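Lipopolysaccharide core heptose(I) kinase RfaP (Pseudomonas aeruginosa, PDB 6DFL) phosphorylates the first heptose of the lipopolysaccharide inner core using ATP, and also acts as a protein-tyrosine kinase that autophosphorylates. Local coordinates at residues A142-V147 with L225-T230; D153-G158 with R201-D206; N160-Y165 with L189-T194; A209-A214 with A248-K253. All blocks are in the same frame, centred on the assembly; numbering follows the deposited sequence.

Contact 1: A142-V147 with L225-T230; sequences ALVEAV and LRFLRT. With G9S (S-[2-({N-[(2S)-2-hydroxy-3,3-dimethyl-4-(phosphonooxy)butanoyl]-beta-alanyl}amino)ethyl] hexadecanethioate), chain C.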
# COMPACT_ATOMS: atom_id res chain seq x y z
N ALA A 142 -4.61 2.23 -10.32
CA ALA A 142 -3.60 3.20 -9.93
C ALA A 142 -3.34 3.19 -8.43
O ALA A 142 -2.19 3.33 -7.99
CB ALA A 142 -4.01 4.59 -10.39
N LEU A 143 -4.39 3.02 -7.61
CA LEU A 143 -4.20 2.96 -6.16
C LEU A 143 -3.51 1.66 -5.75
O LEU A 143 -2.54 1.68 -4.98
CB LEU A 143 -5.53 3.11 -5.44
CG LEU A 143 -6.07 4.53 -5.48
CD1 LEU A 143 -7.53 4.57 -5.13
CD2 LEU A 143 -5.28 5.39 -4.52
N VAL A 144 -3.98 0.52 -6.26
CA VAL A 144 -3.29 -0.74 -6.04
C VAL A 144 -1.80 -0.59 -6.35
O VAL A 144 -0.94 -1.01 -5.57
CB VAL A 144 -3.92 -1.86 -6.89
CG1 VAL A 144 -3.01 -3.08 -6.87
CG2 VAL A 144 -5.31 -2.21 -6.38
N GLU A 145 -1.48 0.03 -7.49
CA GLU A 145 -0.08 0.11 -7.89
C GLU A 145 0.67 1.11 -7.03
O GLU A 145 1.83 0.88 -6.68
CB GLU A 145 0.05 0.46 -9.37
CG GLU A 145 -0.57 -0.58 -10.26
CD GLU A 145 -0.28 -0.32 -11.73
OE1 GLU A 145 0.61 0.52 -12.00
OE2 GLU A 145 -0.95 -0.94 -12.60
N ALA A 146 0.03 2.23 -6.70
CA ALA A 146 0.70 3.22 -5.87
C ALA A 146 1.08 2.63 -4.51
O ALA A 146 2.07 3.06 -3.90
CB ALA A 146 -0.19 4.45 -5.69
N VAL A 147 0.34 1.64 -4.02
CA VAL A 147 0.72 1.07 -2.73
C VAL A 147 1.83 0.05 -2.94
O VAL A 147 2.78 -0.01 -2.15
CB VAL A 147 -0.49 0.44 -2.02
CG1 VAL A 147 -0.07 -0.18 -0.70
CG2 VAL A 147 -1.56 1.50 -1.81
N LEU A 225 -2.15 -9.74 -8.99
CA LEU A 225 -0.94 -9.89 -9.81
C LEU A 225 -0.35 -8.53 -10.17
O LEU A 225 0.86 -8.34 -10.08
CB LEU A 225 -1.24 -10.70 -11.08
CG LEU A 225 -1.83 -12.10 -10.89
CD1 LEU A 225 -2.33 -12.67 -12.20
CD2 LEU A 225 -0.79 -12.99 -10.26
N ARG A 226 -1.19 -7.58 -10.59
CA ARG A 226 -0.72 -6.21 -10.75
C ARG A 226 0.04 -5.76 -9.52
O ARG A 226 1.13 -5.20 -9.62
CB ARG A 226 -1.89 -5.27 -11.02
CG ARG A 226 -2.22 -5.03 -12.47
CD ARG A 226 -3.57 -4.39 -12.70
NE ARG A 226 -4.14 -4.80 -13.98
CZ ARG A 226 -5.20 -5.60 -14.13
NH1 ARG A 226 -5.85 -6.08 -13.07
NH2 ARG A 226 -5.62 -5.92 -15.35
N PHE A 227 -0.52 -6.00 -8.33
CA PHE A 227 0.18 -5.60 -7.12
C PHE A 227 1.54 -6.27 -7.03
O PHE A 227 2.54 -5.61 -6.72
CB PHE A 227 -0.63 -5.93 -5.85
CG PHE A 227 0.05 -5.48 -4.61
CD1 PHE A 227 -0.21 -4.22 -4.09
CD2 PHE A 227 1.04 -6.24 -4.03
CE1 PHE A 227 0.47 -3.76 -2.98
CE2 PHE A 227 1.71 -5.78 -2.91
CZ PHE A 227 1.42 -4.54 -2.39
N LEU A 228 1.59 -7.59 -7.21
CA LEU A 228 2.83 -8.33 -7.00
C LEU A 228 3.93 -7.87 -7.96
O LEU A 228 5.09 -7.68 -7.56
CB LEU A 228 2.58 -9.82 -7.16
CG LEU A 228 1.70 -10.46 -6.07
CD1 LEU A 228 1.18 -11.82 -6.54
CD2 LEU A 228 2.49 -10.60 -4.79
N ARG A 229 3.57 -7.69 -9.24
CA ARG A 229 4.53 -7.23 -10.24
C ARG A 229 5.11 -5.88 -9.84
O ARG A 229 6.33 -5.71 -9.78
CB ARG A 229 3.85 -7.14 -11.61
CG ARG A 229 4.74 -6.54 -12.69
CD ARG A 229 4.25 -6.92 -14.11
NE ARG A 229 3.03 -6.21 -14.52
CZ ARG A 229 2.09 -6.75 -15.29
NH1 ARG A 229 2.20 -8.00 -15.73
NH2 ARG A 229 1.01 -6.05 -15.63
N THR A 230 4.25 -4.91 -9.54
CA THR A 230 4.76 -3.60 -9.15
C THR A 230 5.53 -3.68 -7.85
O THR A 230 6.54 -3.00 -7.67
CB THR A 230 3.61 -2.62 -9.04
OG1 THR A 230 2.85 -2.66 -10.24
CG2 THR A 230 4.11 -1.20 -8.82
C1 G9S C . -2.61 -15.32 -8.18
C2 G9S C . -4.49 -16.49 -9.39
C3 G9S C . -5.39 -17.70 -9.54
C4 G9S C . -4.69 -19.02 -9.82
C5 G9S C . -2.15 -19.58 -10.19
C6 G9S C . -2.05 -19.14 -12.81
C7 G9S C . -2.17 -19.95 -14.08
C8 G9S C . -3.05 -18.02 -12.84
C10 G9S C . -1.86 -14.44 -4.88
C11 G9S C . -1.77 -14.61 -3.38
C12 G9S C . -1.83 -13.33 -2.59
C13 G9S C . -2.10 -12.07 -3.40
C14 G9S C . -0.99 -11.02 -3.41
C15 G9S C . -1.15 -9.82 -2.49
C16 G9S C . -2.12 -8.74 -2.91
N2 G9S C . -3.48 -16.46 -8.34
C19 G9S C . -3.16 -14.17 -7.37
C20 G9S C . -0.65 -18.58 -12.76
C21 G9S C . -1.87 -7.32 -2.40
C22 G9S C . -3.11 -6.44 -2.36
C23 G9S C . -3.09 -5.19 -1.52
C24 G9S C . -3.32 -3.89 -2.27
C25 G9S C . -3.55 -2.61 -1.49
C26 G9S C . -4.27 -1.46 -2.20
C27 G9S C . -5.79 -1.42 -2.09
C28 G9S C . -6.44 -0.16 -2.58
C29 G9S C . -7.21 0.65 -1.58
C30 G9S C . -2.30 -20.12 -11.62
N3 G9S C . -3.28 -19.09 -9.38
O2 G9S C . -4.60 -15.54 -10.16
O3 G9S C . -0.86 -14.43 -5.58
O4 G9S C . -1.03 -19.58 -9.68
O5 G9S C . -3.50 -20.80 -11.74
O6 G9S C . -1.79 -21.28 -13.99
O8 G9S C . -1.26 -23.51 -15.06
O9 G9S C . 0.34 -21.59 -15.35
P1 G9S C . -1.11 -22.01 -15.21
S1 G9S C . -3.46 -14.54 -5.64
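F227 packs against V144, and E145 against T230, where the two helical segments pass each other, their axes 8.6 Å apart at closest approach and inclined by 33°; F227 and E145 bury the most surface. F227 has its ring carbon CG anti to the backbone N (chi1 -178°), which swings the ring toward the V144 carbonyl; V144 O meets it obliquely, 3.6 Å from CD1. Nearer the backbone, F227 CB packs 3.9 Å from V144 CG1. One ring face takes the palmitoyl chain of G9S, with C21 of the ligand 3.5 Å from F227 CG. L228 CD1 lies 3.4 Å from the thioester oxygen O3, and this apolar side of the helix pair forms part of the acyl-chain pocket.

E145 meets T230 nearly at a right angle. T230 CG2 sits 3.8 Å from E145 O, while E145 CG packs near T230 OG1. That hydroxyl donates back to R226 O at 3.1 Å, on the opposite face of the carbonyl from T230 N. The R226 guanidinium turns outward, salt-bridged to D223 and to an acidic side chain of another protein chain. L207 and L210 of helix 200-212 pack against F227, and helix 236-242 covers L225.

Contact 2: D153-G158 with R201-D206; sequences DMHRAG and RWRNKD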
# COMPACT_ATOMS: atom_id res chain seq x y z
N ASP A 153 9.09 0.26 -2.09
CA ASP A 153 10.08 1.29 -1.79
C ASP A 153 10.48 1.27 -0.32
O ASP A 153 11.67 1.34 0.01
CB ASP A 153 9.54 2.67 -2.17
CG ASP A 153 9.90 3.08 -3.62
OD1 ASP A 153 10.41 2.22 -4.37
OD2 ASP A 153 9.68 4.25 -3.99
N MSE A 154 9.49 1.17 0.56
CA MSE A 154 9.71 1.04 1.98
C MSE A 154 10.64 -0.13 2.30
O MSE A 154 11.60 0.03 3.06
CB MSE A 154 8.37 0.84 2.65
CG MSE A 154 8.23 1.38 4.03
SE MSE A 154 6.38 1.01 4.58
CE MSE A 154 6.57 -0.91 4.91
N HIS A 155 10.33 -1.30 1.74
CA HIS A 155 11.12 -2.48 2.04
C HIS A 155 12.53 -2.35 1.50
O HIS A 155 13.49 -2.67 2.21
CB HIS A 155 10.46 -3.72 1.46
CG HIS A 155 9.25 -4.15 2.20
ND1 HIS A 155 8.38 -5.10 1.72
CD2 HIS A 155 8.77 -3.77 3.41
CE1 HIS A 155 7.40 -5.28 2.59
NE2 HIS A 155 7.62 -4.48 3.62
N ARG A 156 12.68 -1.90 0.24
CA ARG A 156 14.02 -1.75 -0.32
C ARG A 156 14.78 -0.69 0.45
O ARG A 156 16.01 -0.65 0.38
CB ARG A 156 14.01 -1.37 -1.82
CG ARG A 156 13.35 -2.39 -2.77
CD ARG A 156 12.83 -1.73 -4.09
NE ARG A 156 11.55 -2.31 -4.54
CZ ARG A 156 10.47 -1.60 -4.87
NH1 ARG A 156 10.47 -0.27 -4.81
NH2 ARG A 156 9.36 -2.22 -5.25
N ALA A 157 14.09 0.18 1.18
CA ALA A 157 14.88 1.17 1.89
C ALA A 157 15.23 0.70 3.29
O ALA A 157 15.85 1.46 4.04
CB ALA A 157 14.16 2.53 1.90
N GLY A 158 14.91 -0.54 3.64
CA GLY A 158 15.26 -1.10 4.93
C GLY A 158 14.21 -0.97 6.03
O GLY A 158 14.51 -1.27 7.20
N ARG A 201 11.66 -12.42 5.94
CA ARG A 201 10.55 -12.76 6.82
C ARG A 201 9.75 -11.52 7.19
O ARG A 201 8.51 -11.56 7.29
CB ARG A 201 11.05 -13.44 8.10
CG ARG A 201 10.00 -13.50 9.24
CD ARG A 201 10.55 -14.09 10.54
NE ARG A 201 10.70 -15.54 10.44
CZ ARG A 201 11.19 -16.31 11.41
NH1 ARG A 201 11.58 -15.78 12.56
NH2 ARG A 201 11.29 -17.62 11.22
N TRP A 202 10.43 -10.40 7.39
CA TRP A 202 9.73 -9.19 7.77
C TRP A 202 9.01 -8.59 6.57
O TRP A 202 7.86 -8.14 6.70
CB TRP A 202 10.70 -8.21 8.43
CG TRP A 202 11.08 -8.65 9.79
CD1 TRP A 202 12.30 -9.08 10.21
CD2 TRP A 202 10.22 -8.70 10.95
NE1 TRP A 202 12.26 -9.40 11.55
CE2 TRP A 202 11.00 -9.17 12.03
CE3 TRP A 202 8.87 -8.37 11.18
CZ2 TRP A 202 10.46 -9.33 13.33
CZ3 TRP A 202 8.34 -8.54 12.47
CH2 TRP A 202 9.14 -9.01 13.52
N ARG A 203 9.67 -8.56 5.40
CA ARG A 203 9.00 -8.22 4.15
C ARG A 203 7.68 -8.96 4.02
O ARG A 203 6.63 -8.38 3.71
CB ARG A 203 9.90 -8.54 2.94
CG ARG A 203 11.08 -7.56 2.69
CD ARG A 203 11.98 -7.97 1.48
NE ARG A 203 13.21 -7.17 1.41
CZ ARG A 203 13.49 -6.29 0.45
NH1 ARG A 203 14.65 -5.62 0.47
NH2 ARG A 203 12.64 -6.09 -0.56
N ASN A 204 7.70 -10.27 4.27
CA ASN A 204 6.53 -11.08 3.97
C ASN A 204 5.41 -10.82 4.97
O ASN A 204 4.24 -10.79 4.59
CB ASN A 204 6.91 -12.55 3.94
CG ASN A 204 7.92 -12.87 2.83
OD1 ASN A 204 8.07 -12.13 1.84
ND2 ASN A 204 8.62 -13.97 3.01
N LYS A 205 5.75 -10.61 6.25
CA LYS A 205 4.75 -10.25 7.25
C LYS A 205 3.96 -9.02 6.81
O LYS A 205 2.73 -9.04 6.79
CB LYS A 205 5.40 -10.04 8.62
CG LYS A 205 5.84 -11.33 9.34
CD LYS A 205 5.84 -11.16 10.87
CE LYS A 205 6.24 -12.43 11.63
NZ LYS A 205 7.72 -12.64 11.69
N ASP A 206 4.66 -7.94 6.40
CA ASP A 206 3.99 -6.74 5.89
C ASP A 206 3.08 -7.08 4.72
O ASP A 206 1.94 -6.60 4.65
CB ASP A 206 5.01 -5.71 5.42
CG ASP A 206 5.60 -4.88 6.53
OD1 ASP A 206 5.38 -5.14 7.74
OD2 ASP A 206 6.33 -3.93 6.16
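This is a buried polar contact in the helical lobe of the kinase fold, joining the C-terminal end of helix 137-156 to the first half of helix 200-212 through H155, D206 and R203. H155 NE2 donates to D206 OD2 at 2.9 Å, with an N-H...O angle of 163°. The oxygen lies in the imidazole plane, but the ring nitrogen meets the carboxylate on its anti side, 27° out of the carboxylate plane. R203 lies over one face of the same ring, its CA 4.0 Å from the centroid in a CH-pi contact. From there the R203 chain runs extended past H155, until NH2 stands 3.8 Å from H155 CB and a guanidinium face looks onto H155 O. The selenomethionine M154 bends at chi3 (75°), bringing its methyl CE to 3.3 Å from D206 OD2.

Both ring nitrogens of H155 are held, since ND1 is bonded to Y231 OH; R203 NE is bonded to T198 O. Beyond R156 the helix closes in a Schellman motif with G158 at positive phi. D206 probably also accepts the backbone amides of R162, on OD1, and H161, on OD2, the latter separation too short to be taken at face value. A helix-borne aspartate that holds catalytic-loop amides is a hallmark of the protein kinase fold, where it sits at the start of helix F.

Contact 3: N160-Y165 with L189-T194; sequences NHRDCY and LHRAQT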
# COMPACT_ATOMS: atom_id res chain seq x y z
N ASN A 160 10.51 -2.18 7.43
CA ASN A 160 9.29 -2.97 7.41
C ASN A 160 8.27 -2.37 8.38
O ASN A 160 8.61 -1.93 9.49
CB ASN A 160 9.55 -4.45 7.73
CG ASN A 160 10.09 -4.67 9.12
OD1 ASN A 160 11.24 -4.36 9.39
ND2 ASN A 160 9.25 -5.22 10.03
N HIS A 161 7.02 -2.33 7.95
CA HIS A 161 6.03 -1.53 8.65
C HIS A 161 5.65 -2.15 9.98
O HIS A 161 5.75 -1.50 11.01
CB HIS A 161 4.79 -1.36 7.80
CG HIS A 161 3.93 -0.24 8.25
ND1 HIS A 161 3.60 0.83 7.45
CD2 HIS A 161 3.36 0.00 9.46
CE1 HIS A 161 2.84 1.67 8.13
NE2 HIS A 161 2.69 1.19 9.36
N ARG A 162 5.20 -3.41 9.95
CA ARG A 162 4.73 -4.22 11.07
C ARG A 162 3.25 -4.01 11.32
O ARG A 162 2.59 -4.88 11.88
CB ARG A 162 5.52 -3.98 12.34
CG ARG A 162 6.85 -4.63 12.32
CD ARG A 162 7.32 -4.91 13.70
NE ARG A 162 6.75 -6.15 14.21
CZ ARG A 162 7.06 -6.68 15.38
NH1 ARG A 162 7.95 -6.07 16.16
NH2 ARG A 162 6.52 -7.83 15.76
N ASP A 163 2.71 -2.89 10.86
CA ASP A 163 1.28 -2.66 10.79
C ASP A 163 0.88 -2.17 9.40
O ASP A 163 0.27 -1.10 9.23
CB ASP A 163 0.89 -1.67 11.87
CG ASP A 163 1.10 -2.25 13.25
OD1 ASP A 163 0.45 -3.28 13.54
OD2 ASP A 163 1.93 -1.72 14.00
N CYS A 164 1.24 -2.96 8.39
CA CYS A 164 1.05 -2.61 6.99
C CYS A 164 -0.37 -2.98 6.57
O CYS A 164 -0.64 -4.09 6.10
CB CYS A 164 2.09 -3.30 6.13
SG CYS A 164 2.32 -2.47 4.61
N TYR A 165 -1.30 -2.06 6.78
CA TYR A 165 -2.69 -2.26 6.40
C TYR A 165 -3.12 -1.10 5.54
O TYR A 165 -2.55 -0.00 5.63
CB TYR A 165 -3.63 -2.35 7.61
CG TYR A 165 -3.03 -3.00 8.81
CD1 TYR A 165 -2.55 -4.30 8.75
CD2 TYR A 165 -2.97 -2.33 10.04
CE1 TYR A 165 -2.00 -4.92 9.88
CE2 TYR A 165 -2.43 -2.94 11.18
CZ TYR A 165 -1.95 -4.23 11.09
OH TYR A 165 -1.40 -4.84 12.19
N LEU A 189 3.89 4.37 12.12
CA LEU A 189 5.10 3.57 12.06
C LEU A 189 5.59 3.23 13.47
O LEU A 189 6.79 3.01 13.67
CB LEU A 189 6.15 4.31 11.24
CG LEU A 189 5.67 4.50 9.80
CD1 LEU A 189 6.31 5.67 9.11
CD2 LEU A 189 5.95 3.24 9.02
N HIS A 190 4.67 3.16 14.43
CA HIS A 190 5.08 3.16 15.83
C HIS A 190 5.88 1.91 16.19
O HIS A 190 6.74 1.97 17.08
CB HIS A 190 3.86 3.31 16.74
CG HIS A 190 3.06 2.06 16.87
ND1 HIS A 190 2.26 1.58 15.86
CD2 HIS A 190 2.99 1.15 17.87
CE1 HIS A 190 1.72 0.43 16.23
NE2 HIS A 190 2.14 0.16 17.45
N ARG A 191 5.64 0.80 15.49
CA ARG A 191 6.38 -0.46 15.58
C ARG A 191 7.32 -0.71 14.39
O ARG A 191 7.79 -1.85 14.23
CB ARG A 191 5.43 -1.65 15.64
CG ARG A 191 4.59 -1.77 16.86
CD ARG A 191 4.17 -3.22 17.01
NE ARG A 191 3.25 -3.65 15.97
CZ ARG A 191 2.89 -4.92 15.79
NH1 ARG A 191 3.37 -5.87 16.57
NH2 ARG A 191 2.05 -5.23 14.81
N ALA A 192 7.55 0.26 13.52
CA ALA A 192 8.35 0.00 12.34
C ALA A 192 9.80 -0.26 12.70
O ALA A 192 10.40 0.42 13.55
CB ALA A 192 8.26 1.18 11.36
N GLN A 193 10.39 -1.22 11.99
CA GLN A 193 11.79 -1.58 12.15
C GLN A 193 12.60 -1.08 10.96
O GLN A 193 12.25 -1.32 9.79
CB GLN A 193 11.93 -3.08 12.29
CG GLN A 193 11.16 -3.59 13.46
CD GLN A 193 11.21 -5.07 13.53
OE1 GLN A 193 11.42 -5.75 12.51
NE2 GLN A 193 11.03 -5.61 14.74
N THR A 194 13.72 -0.42 11.28
CA THR A 194 14.57 0.22 10.30
C THR A 194 15.93 -0.43 10.33
O THR A 194 16.61 -0.42 11.37
CB THR A 194 14.70 1.70 10.60
OG1 THR A 194 13.39 2.26 10.73
CG2 THR A 194 15.49 2.41 9.50
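The catalytic loop of the kinase fold, with its His-Arg-Asp signature at H161, R162 and D163, packs here on the segment that follows D188, which probably corresponds to the DFG aspartate of protein kinases. An antiparallel hydrogen-bonded pair, N160 with Q193, starts the contact: N160 N reaches Q193 O at 3.1 Å and Q193 N reaches N160 O at 3.2 Å. L189 to A192 form a type I turn. L189 CD2 covers one face of the H161 ring, 3.7 Å from its centroid, while D163 O and C164 CA lie on the opposite face; H161 NE2 is bonded to D188 O.

R191 grips D163 side-on. Its NE bonds OD2 on the syn side at 3.1 Å, almost straight at 172°, and NH2 reaches OD1 at 2.8 Å from above the carboxylate plane. H190 CE1 comes to 3.1 Å from D163 OD2, the oxygen that R191 NE holds. The guanidinium of R162 is stacked on a face of R191, centres 4.6 Å apart and planes at 24°. Gripped at both oxygens, the carboxylate of D163, probably the active-site residue, is held in rotation by R191 in this structure.

Contact 4: A209-A214 with A248-K253; sequences ALYFSA and AWMERK. With G9S (S-[2-({N-[(2S)-2-hydroxy-3,3-dimethyl-4-(phosphonooxy)butanoyl]-beta-alanyl}amino)ethyl] hexadecanethioate), chain C.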
# COMPACT_ATOMS: atom_id res chain seq x y z
N ALA A 209 0.04 -8.90 5.90
CA ALA A 209 -0.90 -8.02 6.58
C ALA A 209 -1.58 -7.09 5.58
O ALA A 209 -2.79 -6.88 5.64
CB ALA A 209 -0.19 -7.24 7.67
N LEU A 210 -0.81 -6.53 4.63
CA LEU A 210 -1.45 -5.65 3.66
C LEU A 210 -2.54 -6.39 2.91
O LEU A 210 -3.65 -5.86 2.73
CB LEU A 210 -0.42 -5.08 2.71
CG LEU A 210 -1.08 -4.08 1.78
CD1 LEU A 210 -1.66 -2.93 2.56
CD2 LEU A 210 -0.07 -3.58 0.75
N TYR A 211 -2.28 -7.64 2.52
CA TYR A 211 -3.28 -8.43 1.82
C TYR A 211 -4.51 -8.69 2.69
O TYR A 211 -5.64 -8.50 2.24
CB TYR A 211 -2.66 -9.74 1.36
CG TYR A 211 -3.57 -10.60 0.51
CD1 TYR A 211 -4.51 -10.03 -0.34
CD2 TYR A 211 -3.50 -11.98 0.58
CE1 TYR A 211 -5.35 -10.82 -1.11
CE2 TYR A 211 -4.32 -12.78 -0.19
CZ TYR A 211 -5.25 -12.19 -1.02
OH TYR A 211 -6.08 -12.98 -1.79
N PHE A 212 -4.31 -9.14 3.92
CA PHE A 212 -5.49 -9.47 4.73
C PHE A 212 -6.31 -8.24 5.02
O PHE A 212 -7.54 -8.33 5.11
CB PHE A 212 -5.07 -10.18 6.01
CG PHE A 212 -4.19 -11.39 5.74
CD1 PHE A 212 -4.34 -12.11 4.57
CD2 PHE A 212 -3.21 -11.78 6.64
CE1 PHE A 212 -3.55 -13.20 4.30
CE2 PHE A 212 -2.41 -12.89 6.36
CZ PHE A 212 -2.59 -13.59 5.19
N SER A 213 -5.69 -7.07 5.09
CA SER A 213 -6.50 -5.87 5.27
C SER A 213 -7.32 -5.53 4.03
O SER A 213 -8.11 -4.59 4.08
CB SER A 213 -5.62 -4.69 5.65
OG SER A 213 -5.15 -3.98 4.51
N ALA A 214 -7.18 -6.26 2.92
CA ALA A 214 -7.81 -5.80 1.68
C ALA A 214 -8.67 -6.87 1.02
O ALA A 214 -9.05 -6.70 -0.14
CB ALA A 214 -6.74 -5.28 0.72
N ALA A 248 0.91 -19.11 -1.73
CA ALA A 248 -0.08 -20.14 -1.46
C ALA A 248 -0.53 -20.08 -0.00
O ALA A 248 -1.71 -20.28 0.31
CB ALA A 248 0.50 -21.52 -1.77
N TRP A 249 0.41 -19.77 0.89
CA TRP A 249 0.07 -19.57 2.29
C TRP A 249 -0.86 -18.39 2.45
O TRP A 249 -1.93 -18.52 3.05
CB TRP A 249 1.34 -19.37 3.11
CG TRP A 249 1.03 -18.99 4.52
CD1 TRP A 249 0.74 -19.83 5.55
CD2 TRP A 249 0.99 -17.67 5.05
NE1 TRP A 249 0.52 -19.12 6.69
CE2 TRP A 249 0.66 -17.78 6.42
CE3 TRP A 249 1.19 -16.39 4.51
CZ2 TRP A 249 0.53 -16.67 7.26
CZ3 TRP A 249 1.05 -15.29 5.34
CH2 TRP A 249 0.72 -15.44 6.70
N MSE A 250 -0.50 -17.24 1.89
CA MSE A 250 -1.35 -16.06 1.98
C MSE A 250 -2.72 -16.36 1.45
O MSE A 250 -3.71 -15.95 2.02
CB MSE A 250 -0.78 -14.87 1.24
CG MSE A 250 0.47 -14.29 1.85
SE MSE A 250 1.39 -13.05 0.67
CE MSE A 250 0.03 -11.72 0.37
N GLU A 251 -2.80 -17.09 0.34
CA GLU A 251 -4.13 -17.38 -0.19
C GLU A 251 -4.91 -18.29 0.76
O GLU A 251 -6.14 -18.20 0.82
CB GLU A 251 -4.01 -18.00 -1.58
CG GLU A 251 -5.28 -17.84 -2.43
CD GLU A 251 -5.92 -16.46 -2.32
OE1 GLU A 251 -7.15 -16.39 -2.11
OE2 GLU A 251 -5.19 -15.46 -2.44
N ARG A 252 -4.21 -19.14 1.51
CA ARG A 252 -4.88 -20.08 2.40
C ARG A 252 -5.39 -19.37 3.65
O ARG A 252 -6.54 -19.56 4.05
CB ARG A 252 -3.93 -21.20 2.77
CG ARG A 252 -3.91 -22.34 1.80
CD ARG A 252 -3.31 -23.57 2.45
NE ARG A 252 -2.11 -23.23 3.21
CZ ARG A 252 -0.91 -23.04 2.65
NH1 ARG A 252 -0.76 -23.16 1.34
NH2 ARG A 252 0.13 -22.74 3.41
N LYS A 253 -4.54 -18.55 4.26
CA LYS A 253 -4.97 -17.68 5.35
C LYS A 253 -6.13 -16.78 4.91
O LYS A 253 -7.13 -16.66 5.62
CB LYS A 253 -3.80 -16.85 5.84
CG LYS A 253 -4.01 -16.23 7.20
CD LYS A 253 -2.78 -16.44 8.05
CE LYS A 253 -2.99 -15.97 9.47
NZ LYS A 253 -1.77 -16.24 10.30
C1 G9S C . -2.61 -15.32 -8.18
C2 G9S C . -4.49 -16.49 -9.39
C3 G9S C . -5.39 -17.70 -9.54
C4 G9S C . -4.69 -19.02 -9.82
C5 G9S C . -2.15 -19.58 -10.19
C6 G9S C . -2.05 -19.14 -12.81
C7 G9S C . -2.17 -19.95 -14.08
C8 G9S C . -3.05 -18.02 -12.84
C10 G9S C . -1.86 -14.44 -4.88
C11 G9S C . -1.77 -14.61 -3.38
C12 G9S C . -1.83 -13.33 -2.59
C13 G9S C . -2.10 -12.07 -3.40
C14 G9S C . -0.99 -11.02 -3.41
C15 G9S C . -1.15 -9.82 -2.49
C16 G9S C . -2.12 -8.74 -2.91
N2 G9S C . -3.48 -16.46 -8.34
C19 G9S C . -3.16 -14.17 -7.37
C20 G9S C . -0.65 -18.58 -12.76
C21 G9S C . -1.87 -7.32 -2.40
C22 G9S C . -3.11 -6.44 -2.36
C23 G9S C . -3.09 -5.19 -1.52
C24 G9S C . -3.32 -3.89 -2.27
C25 G9S C . -3.55 -2.61 -1.49
C26 G9S C . -4.27 -1.46 -2.20
C27 G9S C . -5.79 -1.42 -2.09
C28 G9S C . -6.44 -0.16 -2.58
C29 G9S C . -7.21 0.65 -1.58
C30 G9S C . -2.30 -20.12 -11.62
N3 G9S C . -3.28 -19.09 -9.38
O2 G9S C . -4.60 -15.54 -10.16
O3 G9S C . -0.86 -14.43 -5.58
O4 G9S C . -1.03 -19.58 -9.68
O5 G9S C . -3.50 -20.80 -11.74
O6 G9S C . -1.79 -21.28 -13.99
O8 G9S C . -1.26 -23.51 -15.06
O9 G9S C . 0.34 -21.59 -15.35
P1 G9S C . -1.11 -22.01 -15.21
S1 G9S C . -3.46 -14.54 -5.64
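Helix 200-212, helix F by analogy with protein kinases, meets the C-terminal helix 244-257 here along one wall of the pocket that holds the acyl chain of G9S. Two neighbouring aromatic bumps, Y211 and F212, do most of the filling. F212 drives the far end of its ring into a hollow between W249 and K253, with the M250 carbonyl at the ring edge. Its CZ touches K253 CB at 3.5 Å, CE1 stands 3.6 Å from M250 O near the ring plane, and W249 CZ3 lies 4.0 Å from CZ at the ring edge. The F212 and W249 rings meet obliquely, with 59° between their planes. K253 CB and CG pack obliquely against the CZ end of the F212 ring before the lysine chain leads off.

Y211 forms the second bump. M250, a selenomethionine bent at chi3 (59°), turns its methyl CE into the angle between chain and ring, 3.5 Å from Y211 CB. The same methyl touches the ligand at C15. One face of the tyrosine ring lies against the acyl chain, with ligand C13 3.9 Å above the ring centre. E251 starts away from the partner helix and folds back by its bend at chi2 (42°), so that its carboxylate reaches the tyrosine edge. There Y211 OH, also bonded to K224 NZ, donates at 2.7 Å to the syn lone pair of E251 OE2.

How the contacts relate
Contacts 1 and 2 are buried and share helix 137-156; contacts 3 and 4 are partly buried, contact 3 nearest the centre of the chain and contact 4 farthest from it. Helix 200-212 serves contact 2 with its first half and contact 4 with its second. Contacts 2 and 3 form one polar network round the catalytic loop, probably coupled through D206, and W202 packs on R162 between them. Contacts 1 and 4 are largely apolar, meet where L210 touches F227 and V147, and line the same acyl chain. Contact 3 adjoins contact 4 by packing, C164 and Y165 resting on A209, L210 and S213, which links the catalytic-loop segment to the helix that lines the lipid pocket.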